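Local coordinates for protein transcriptional regulator, LacI family (PDB 3JY6) that probably acts as a DNA-binding transcriptional regulator of the LacI family, controlling genes through cis-regulatory sites, at residues V158-L172 / K189-I201. Residues are numbered along the deposited sequence; the frame is centred on the assembly and turned at random.
Sequences VSESSYNHSEVHQRL and KERWLLEFFPNLI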
loop_
_atom_site.group_PDB
_atom_site.type_symbol
_atom_site.label_atom_id
_atom_site.label_comp_id
_atom_site.label_asym_id
_atom_site.label_seq_id
_atom_site.Cartn_x
_atom_site.Cartn_y
_atom_site.Cartn_z
ATOM N N VAL A 158 -16.114 13.918 2.545
ATOM C CA VAL A 158 -14.762 14.456 2.538
ATOM C C VAL A 158 -14.378 14.598 1.069
ATOM O O VAL A 158 -14.709 13.738 0.250
ATOM C CB VAL A 158 -13.770 13.482 3.216
ATOM C CG1 VAL A 158 -12.377 14.071 3.210
ATOM C CG2 VAL A 158 -14.212 13.190 4.644
ATOM N N SER A 159 -13.696 15.685 0.729
ATOM C CA SER A 159 -13.272 15.913 -0.650
ATOM C C SER A 159 -11.834 15.427 -0.786
ATOM O O SER A 159 -10.908 16.059 -0.268
ATOM C CB SER A 159 -13.350 17.407 -0.988
ATOM O OG SER A 159 -14.663 17.914 -0.807
ATOM N N GLU A 160 -11.642 14.303 -1.472
ATOM C CA GLU A 160 -10.301 13.751 -1.634
ATOM C C GLU A 160 -9.326 14.748 -2.256
ATOM O O GLU A 160 -8.120 14.666 -2.028
ATOM C CB GLU A 160 -10.345 12.464 -2.468
ATOM C CG GLU A 160 -10.981 11.280 -1.749
ATOM C CD GLU A 160 -10.834 9.977 -2.520
ATOM O OE1 GLU A 160 -9.696 9.651 -2.936
ATOM O OE2 GLU A 160 -11.849 9.273 -2.706
ATOM N N SER A 161 -9.859 15.698 -3.020
ATOM C CA SER A 161 -9.053 16.732 -3.680
ATOM C C SER A 161 -8.553 17.811 -2.729
ATOM O O SER A 161 -7.390 18.210 -2.789
ATOM C CB SER A 161 -9.866 17.406 -4.786
ATOM O OG SER A 161 -11.034 18.019 -4.255
ATOM N N SER A 162 -9.434 18.292 -1.860
ATOM C CA SER A 162 -9.057 19.344 -0.931
ATOM C C SER A 162 -9.840 19.265 0.361
ATOM O O SER A 162 -10.986 19.710 0.436
ATOM C CB SER A 162 -9.287 20.716 -1.569
ATOM O OG SER A 162 -10.675 20.958 -1.738
ATOM N N TYR A 163 -9.218 18.686 1.379
ATOM C CA TYR A 163 -9.839 18.558 2.690
ATOM C C TYR A 163 -8.771 18.823 3.730
ATOM O O TYR A 163 -7.587 18.620 3.469
ATOM C CB TYR A 163 -10.409 17.144 2.894
ATOM C CG TYR A 163 -9.361 16.053 3.051
ATOM C CD1 TYR A 163 -8.795 15.434 1.936
ATOM C CD2 TYR A 163 -8.937 15.641 4.316
ATOM C CE1 TYR A 163 -7.832 14.428 2.077
ATOM C CE2 TYR A 163 -7.975 14.636 4.472
ATOM C CZ TYR A 163 -7.429 14.034 3.350
ATOM O OH TYR A 163 -6.495 13.038 3.504
ATOM N N ASN A 164 -9.177 19.284 4.906
ATOM C CA ASN A 164 -8.214 19.541 5.969
ATOM C C ASN A 164 -8.394 18.436 6.993
ATOM O O ASN A 164 -9.521 17.996 7.229
ATOM C CB ASN A 164 -8.480 20.894 6.624
ATOM C CG ASN A 164 -7.392 21.286 7.589
ATOM O OD1 ASN A 164 -6.267 21.585 7.184
ATOM N ND2 ASN A 164 -7.713 21.279 8.879
ATOM N N HIS A 165 -7.301 17.987 7.603
ATOM C CA HIS A 165 -7.387 16.917 8.594
ATOM C C HIS A 165 -8.226 17.268 9.814
ATOM O O HIS A 165 -9.272 16.658 10.042
ATOM C CB HIS A 165 -6.003 16.487 9.078
ATOM C CG HIS A 165 -6.047 15.424 10.133
ATOM N ND1 HIS A 165 -6.482 14.140 9.877
ATOM C CD2 HIS A 165 -5.744 15.463 11.453
ATOM C CE1 HIS A 165 -6.444 13.434 10.993
ATOM N NE2 HIS A 165 -6.000 14.213 11.965
ATOM N N SER A 166 -7.769 18.240 10.601
ATOM C CA SER A 166 -8.490 18.626 11.815
ATOM C C SER A 166 -9.895 19.137 11.520
ATOM O O SER A 166 -10.767 19.086 12.380
ATOM C CB SER A 166 -7.704 19.679 12.604
ATOM O OG SER A 166 -7.677 20.919 11.923
ATOM N N GLU A 167 -10.109 19.631 10.306
ATOM C CA GLU A 167 -11.423 20.119 9.918
ATOM C C GLU A 167 -12.376 18.918 9.917
ATOM O O GLU A 167 -13.426 18.941 10.567
ATOM C CB GLU A 167 -11.358 20.759 8.524
ATOM C CG GLU A 167 -12.650 20.679 7.697
ATOM C CD GLU A 167 -13.644 21.786 7.999
ATOM O OE1 GLU A 167 -13.970 22.001 9.185
ATOM O OE2 GLU A 167 -14.112 22.436 7.036
ATOM N N VAL A 168 -11.998 17.870 9.190
ATOM C CA VAL A 168 -12.807 16.652 9.106
ATOM C C VAL A 168 -12.918 16.003 10.483
ATOM O O VAL A 168 -13.993 15.578 10.896
ATOM C CB VAL A 168 -12.188 15.648 8.104
ATOM C CG1 VAL A 168 -12.921 14.306 8.158
ATOM C CG2 VAL A 168 -12.270 16.227 6.698
ATOM N N HIS A 169 -11.796 15.938 11.187
ATOM C CA HIS A 169 -11.756 15.371 12.527
ATOM C C HIS A 169 -12.809 16.035 13.423
ATOM O O HIS A 169 -13.693 15.375 13.963
ATOM C CB HIS A 169 -10.372 15.592 13.134
ATOM C CG HIS A 169 -10.258 15.158 14.562
ATOM N ND1 HIS A 169 -10.080 13.840 14.928
ATOM C CD2 HIS A 169 -10.286 15.866 15.714
ATOM C CE1 HIS A 169 -9.997 13.757 16.243
ATOM N NE2 HIS A 169 -10.119 14.972 16.744
ATOM N N GLN A 170 -12.708 17.350 13.580
ATOM C CA GLN A 170 -13.632 18.095 14.430
ATOM C C GLN A 170 -15.099 17.849 14.100
ATOM O O GLN A 170 -15.939 17.761 14.999
ATOM C CB GLN A 170 -13.315 19.596 14.367
ATOM C CG GLN A 170 -12.001 19.958 15.038
ATOM C CD GLN A 170 -12.037 19.778 16.552
ATOM O OE1 GLN A 170 -11.000 19.841 17.222
ATOM N NE2 GLN A 170 -13.235 19.566 17.099
ATOM N N ARG A 171 -15.419 17.730 12.819
ATOM C CA ARG A 171 -16.800 17.482 12.426
ATOM C C ARG A 171 -17.260 16.070 12.823
ATOM O O ARG A 171 -18.366 15.882 13.335
ATOM C CB ARG A 171 -16.953 17.681 10.921
ATOM C CG ARG A 171 -18.320 17.289 10.363
ATOM C CD ARG A 171 -19.468 18.112 10.953
ATOM N NE ARG A 171 -20.731 17.802 10.278
ATOM C CZ ARG A 171 -21.883 18.419 10.517
ATOM N NH1 ARG A 171 -21.943 19.387 11.424
ATOM N NH2 ARG A 171 -22.973 18.071 9.841
ATOM N N LEU A 172 -16.409 15.079 12.586
ATOM C CA LEU A 172 -16.736 13.696 12.917
ATOM C C LEU A 172 -17.049 13.591 14.404
ATOM O O LEU A 172 -18.015 12.947 14.806
ATOM C CB LEU A 172 -15.557 12.776 12.571
ATOM C CG LEU A 172 -15.714 11.279 12.880
ATOM C CD1 LEU A 172 -16.771 10.678 11.974
ATOM C CD2 LEU A 172 -14.379 10.575 12.679
ATOM N N LYS A 189 -14.748 4.053 3.026
ATOM C CA LYS A 189 -13.482 3.811 2.348
ATOM C C LYS A 189 -12.387 3.585 3.374
ATOM O O LYS A 189 -12.353 4.232 4.419
ATOM C CB LYS A 189 -13.124 4.998 1.441
ATOM C CG LYS A 189 -11.953 4.731 0.501
ATOM C CD LYS A 189 -11.640 5.926 -0.402
ATOM C CE LYS A 189 -10.482 5.606 -1.363
ATOM N NZ LYS A 189 -10.146 6.741 -2.283
ATOM N N GLU A 190 -11.480 2.671 3.063
ATOM C CA GLU A 190 -10.392 2.331 3.964
ATOM C C GLU A 190 -9.550 3.512 4.482
ATOM O O GLU A 190 -9.280 3.603 5.686
ATOM C CB GLU A 190 -9.498 1.279 3.289
ATOM C CG GLU A 190 -8.364 0.760 4.156
ATOM C CD GLU A 190 -8.017 -0.701 3.882
ATOM O OE1 GLU A 190 -7.845 -1.095 2.705
ATOM O OE2 GLU A 190 -7.911 -1.465 4.858
ATOM N N ARG A 191 -9.148 4.419 3.596
ATOM C CA ARG A 191 -8.314 5.551 4.004
ATOM C C ARG A 191 -8.886 6.384 5.139
ATOM O O ARG A 191 -8.157 6.801 6.036
ATOM C CB ARG A 191 -8.022 6.458 2.805
ATOM C CG ARG A 191 -9.259 6.977 2.100
ATOM C CD ARG A 191 -8.861 7.784 0.866
ATOM N NE ARG A 191 -8.080 8.960 1.237
ATOM C CZ ARG A 191 -7.574 9.831 0.369
ATOM N NH1 ARG A 191 -7.768 9.656 -0.935
ATOM N NH2 ARG A 191 -6.874 10.872 0.801
ATOM N N TRP A 192 -10.188 6.636 5.095
ATOM C CA TRP A 192 -10.839 7.427 6.130
ATOM C C TRP A 192 -10.807 6.707 7.473
ATOM O O TRP A 192 -10.618 7.335 8.514
ATOM C CB TRP A 192 -12.274 7.731 5.709
ATOM C CG TRP A 192 -12.358 8.518 4.414
ATOM C CD1 TRP A 192 -13.272 8.356 3.415
ATOM C CD2 TRP A 192 -11.479 9.566 3.983
ATOM N NE1 TRP A 192 -13.016 9.236 2.381
ATOM C CE2 TRP A 192 -11.924 9.992 2.709
ATOM C CE3 TRP A 192 -10.361 10.196 4.553
ATOM C CZ2 TRP A 192 -11.280 11.010 1.985
ATOM C CZ3 TRP A 192 -9.719 11.212 3.831
ATOM C CH2 TRP A 192 -10.188 11.607 2.562
ATOM N N LEU A 193 -10.974 5.387 7.452
ATOM C CA LEU A 193 -10.942 4.617 8.688
ATOM C C LEU A 193 -9.524 4.674 9.253
ATOM O O LEU A 193 -9.330 4.845 10.457
ATOM C CB LEU A 193 -11.378 3.164 8.410
ATOM C CG LEU A 193 -11.658 2.220 9.583
ATOM C CD1 LEU A 193 -12.659 1.164 9.156
ATOM C CD2 LEU A 193 -10.359 1.571 10.061
ATOM N N LEU A 194 -8.534 4.581 8.368
ATOM C CA LEU A 194 -7.133 4.589 8.779
ATOM C C LEU A 194 -6.651 5.950 9.247
ATOM O O LEU A 194 -5.815 6.034 10.130
ATOM C CB LEU A 194 -6.224 4.121 7.628
ATOM C CG LEU A 194 -6.460 2.739 7.014
ATOM C CD1 LEU A 194 -5.596 2.580 5.779
ATOM C CD2 LEU A 194 -6.143 1.656 8.030
ATOM N N GLU A 195 -7.186 7.012 8.663
ATOM C CA GLU A 195 -6.756 8.349 9.029
ATOM C C GLU A 195 -7.417 8.947 10.268
ATOM O O GLU A 195 -6.737 9.572 11.088
ATOM C CB GLU A 195 -6.960 9.306 7.845
ATOM C CG GLU A 195 -6.290 10.662 8.031
ATOM C CD GLU A 195 -6.524 11.601 6.871
ATOM O OE1 GLU A 195 -6.629 11.122 5.721
ATOM O OE2 GLU A 195 -6.587 12.826 7.108
ATOM N N PHE A 196 -8.723 8.736 10.423
ATOM C CA PHE A 196 -9.460 9.341 11.533
ATOM C C PHE A 196 -9.896 8.508 12.732
ATOM O O PHE A 196 -10.231 9.079 13.766
ATOM C CB PHE A 196 -10.689 10.066 10.969
ATOM C CG PHE A 196 -10.347 11.149 9.978
ATOM C CD1 PHE A 196 -9.908 12.398 10.414
ATOM C CD2 PHE A 196 -10.436 10.914 8.608
ATOM C CE1 PHE A 196 -9.558 13.400 9.500
ATOM C CE2 PHE A 196 -10.087 11.915 7.681
ATOM C CZ PHE A 196 -9.647 13.159 8.132
ATOM N N PHE A 197 -9.895 7.183 12.622
ATOM C CA PHE A 197 -10.341 6.347 13.742
ATOM C C PHE A 197 -9.326 6.047 14.855
ATOM O O PHE A 197 -9.707 5.934 16.028
ATOM C CB PHE A 197 -10.921 5.021 13.216
ATOM C CG PHE A 197 -12.259 5.155 12.517
ATOM C CD1 PHE A 197 -12.804 6.409 12.213
ATOM C CD2 PHE A 197 -12.971 4.017 12.148
ATOM C CE1 PHE A 197 -14.039 6.522 11.550
ATOM C CE2 PHE A 197 -14.202 4.114 11.488
ATOM C CZ PHE A 197 -14.738 5.373 11.187
ATOM N N PRO A 198 -8.033 5.888 14.514
ATOM C CA PRO A 198 -7.042 5.598 15.561
ATOM C C PRO A 198 -7.008 6.557 16.756
ATOM O O PRO A 198 -6.930 6.114 17.901
ATOM C CB PRO A 198 -5.727 5.575 14.789
ATOM C CG PRO A 198 -6.137 4.932 13.507
ATOM C CD PRO A 198 -7.444 5.667 13.175
ATOM N N ASN A 199 -7.059 7.865 16.505
ATOM C CA ASN A 199 -7.030 8.821 17.611
ATOM C C ASN A 199 -8.330 8.801 18.410
ATOM O O ASN A 199 -8.343 9.139 19.590
ATOM C CB ASN A 199 -6.742 10.235 17.102
ATOM C CG ASN A 199 -5.261 10.482 16.874
ATOM O OD1 ASN A 199 -4.725 11.503 17.296
ATOM N ND2 ASN A 199 -4.596 9.547 16.204
ATOM N N LEU A 200 -9.429 8.411 17.772
ATOM C CA LEU A 200 -10.698 8.329 18.481
ATOM C C LEU A 200 -10.708 7.075 19.371
ATOM O O LEU A 200 -11.508 6.963 20.301
ATOM C CB LEU A 200 -11.864 8.316 17.486
ATOM C CG LEU A 200 -12.430 9.698 17.125
ATOM C CD1 LEU A 200 -11.310 10.639 16.675
ATOM C CD2 LEU A 200 -13.488 9.547 16.041
ATOM N N ILE A 201 -9.807 6.136 19.091
ATOM C CA ILE A 201 -9.709 4.919 19.890
ATOM C C ILE A 201 -8.741 5.196 21.028
ATOM O O ILE A 201 -8.887 4.679 22.131
ATOM C CB ILE A 201 -9.152 3.728 19.078
ATOM C CG1 ILE A 201 -10.135 3.342 17.975
ATOM C CG2 ILE A 201 -8.875 2.546 20.017
ATOM C CD1 ILE A 201 -9.654 2.229 17.067
#
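Phe196 pushes its ring from helix 190-196 into a hole formed by His165, Val168, His169 and Leu172. Val168 CG1 lies over one face of that ring, 3.7 Å from its centroid, while the imidazole of His165 runs nearly parallel to it (12°) but slid so far that the two barely overlap. Next along, the edge of Trp192 points at the face of Tyr163, a T-shaped pair with centroids 5.1 Å apart, and Val158 CB covers a face of the indole.

Glu195 ties the loop residue Tyr163 and the first helical residue His165 to helix 190-196. Its OE1 takes the hydroxyl of Tyr163 (OH to OE1 2.9 Å) on the syn lone pair, and its OE2 takes His165 ND1 at 3.1 Å on the anti one. CG of Glu195 stands anti to the backbone N (chi1 -169°) and the chain runs on extended, which carries the carboxylate across to both donors. With an alanine here, the Tyr163 hydroxyl and His165 ND1 would probably lose the carboxylate they share, and the imidazole could turn more freely.

Farther out, Glu160 OE1 bridges Arg191 NH1 (2.8 Å) and Lys189 NZ (3.0 Å), while its OE2 forms a salt bridge with Arg139 and a hydrogen bond with Ser131 OG, which also accepts one from Trp192 NE1. Leu172 closes the other end against Leu200. Helices 165-172 and 190-196 cross at -87°, packed on one side of the four-stranded parallel sheet in a periplasmic-binding-protein-like alpha/beta subdomain.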